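Local coordinates for C2 domain protein (Ramazzottius varieornatus, PDB 7DF2) that is a tardigrade-specific C2 domain protein that binds three calcium ions and whose wider role is unclear, at residues D88-Y92 with S93-T97. Numbering follows the deposited sequence.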
# COMPACT_ATOMS: atom_id res chain seq x y z
N ASP A 88 -5.09 14.10 -5.26
CA ASP A 88 -3.82 14.59 -5.79
C ASP A 88 -2.95 13.47 -6.33
O ASP A 88 -2.07 13.71 -7.17
CB ASP A 88 -3.05 15.36 -4.71
CG ASP A 88 -3.59 16.76 -4.50
OD1 ASP A 88 -4.73 17.04 -4.92
OD2 ASP A 88 -2.86 17.57 -3.89
N SER A 89 -3.14 12.24 -5.84
CA SER A 89 -2.34 11.10 -6.31
C SER A 89 -3.21 10.06 -7.00
O SER A 89 -3.02 9.79 -8.19
CB SER A 89 -1.58 10.47 -5.14
OG SER A 89 -2.42 10.29 -4.02
N VAL A 90 -4.15 9.48 -6.28
CA VAL A 90 -5.07 8.48 -6.82
C VAL A 90 -6.31 8.46 -5.94
O VAL A 90 -6.21 8.35 -4.71
CB VAL A 90 -4.41 7.09 -6.90
CG1 VAL A 90 -3.68 6.76 -5.61
CG2 VAL A 90 -5.46 6.03 -7.19
N PRO A 91 -7.50 8.58 -6.53
CA PRO A 91 -8.73 8.57 -5.72
C PRO A 91 -8.86 7.26 -4.96
O PRO A 91 -8.51 6.19 -5.46
CB PRO A 91 -9.84 8.72 -6.76
CG PRO A 91 -9.17 9.31 -7.96
CD PRO A 91 -7.78 8.77 -7.96
N TYR A 92 -9.38 7.36 -3.73
CA TYR A 92 -9.53 6.17 -2.89
C TYR A 92 -10.39 5.11 -3.55
O TYR A 92 -10.20 3.91 -3.33
CB TYR A 92 -10.12 6.56 -1.53
CG TYR A 92 -9.24 7.48 -0.72
CD1 TYR A 92 -7.87 7.30 -0.65
CD2 TYR A 92 -9.79 8.54 0.00
CE1 TYR A 92 -7.07 8.14 0.11
CE2 TYR A 92 -9.01 9.38 0.75
CZ TYR A 92 -7.65 9.18 0.81
OH TYR A 92 -6.88 10.02 1.56
N SER A 93 -11.34 5.53 -4.40
CA SER A 93 -12.17 4.56 -5.11
C SER A 93 -11.38 3.66 -6.05
O SER A 93 -11.89 2.62 -6.47
CB SER A 93 -13.25 5.30 -5.92
OG SER A 93 -12.64 6.19 -6.84
N ASN A 94 -10.14 4.02 -6.39
CA ASN A 94 -9.32 3.19 -7.26
C ASN A 94 -8.43 2.22 -6.49
O ASN A 94 -7.78 1.37 -7.11
CB ASN A 94 -8.46 4.06 -8.18
CG ASN A 94 -9.31 4.96 -9.07
OD1 ASN A 94 -8.91 6.08 -9.40
ND2 ASN A 94 -10.49 4.48 -9.44
N TYR A 95 -8.37 2.34 -5.17
CA TYR A 95 -7.61 1.37 -4.39
C TYR A 95 -8.30 0.01 -4.42
O TYR A 95 -9.49 -0.12 -4.72
CB TYR A 95 -7.47 1.82 -2.93
CG TYR A 95 -6.54 2.97 -2.63
CD1 TYR A 95 -6.60 4.17 -3.34
CD2 TYR A 95 -5.61 2.87 -1.59
CE1 TYR A 95 -5.74 5.24 -3.02
CE2 TYR A 95 -4.77 3.92 -1.27
CZ TYR A 95 -4.84 5.10 -1.98
OH TYR A 95 -3.98 6.12 -1.65
N ILE A 96 -7.54 -1.02 -4.06
CA ILE A 96 -8.06 -2.38 -3.94
C ILE A 96 -8.41 -2.65 -2.48
O ILE A 96 -7.56 -2.47 -1.59
CB ILE A 96 -7.03 -3.41 -4.44
CG1 ILE A 96 -6.52 -3.04 -5.83
CG2 ILE A 96 -7.61 -4.84 -4.36
CD1 ILE A 96 -7.60 -2.91 -6.86
N THR A 97 -9.64 -3.11 -2.21
CA THR A 97 -10.03 -3.45 -0.85
C THR A 97 -9.43 -4.80 -0.45
O THR A 97 -9.66 -5.81 -1.12
CB THR A 97 -11.56 -3.48 -0.70
OG1 THR A 97 -12.10 -2.21 -1.07
CG2 THR A 97 -11.96 -3.75 0.75
O HOH W 1 -4.21 8.43 -2.87
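Y95 lies alongside the turn it follows and reaches the backbone of V90 through a single water. Its OH lies 2.6 Å from water 1, which donates to V90 O at 2.7 Å and to S89 OG at 2.8 Å. The water thus satisfies the carbonyl of V90 and ties S89 and V90, before the turn, to Y95 after it. S89 OG is also bonded to the carbonyls of D84 and G86. The turn itself is a short 3-10 segment, two overlapping turns held by successive i to i+3 bonds. N94 N donates to P91 O (2.9 Å), and Y95 N donates to Y92 O (3.0 Å, N-H...O angle 155°). The Y95 ring stands with CG anti to its carbonyl carbon (chi1 -73°), which brings its CE1 against V90 CG1 at 3.6 Å. V90 O and P91 O lie at the edge of this ring, near its plane. Y92 runs alongside and turns an edge to the Y95 face, in an offset edge-to-face pair with planes at 68°. A phenylalanine in place of Y95 would probably leave water 1 without its third partner and weaken the link from S89 and V90 to the strand. R131 makes a cation-pi contact with the Y92 ring. The turn closes the loop between strands 70-77 and 96-100, an antiparallel pair in one sheet of the C2 domain, in which I96 bonds to A74. V90 touches F75 and Y95 touches I73, both of strand 70-77, and both side chains touch R129 of strand 121-136.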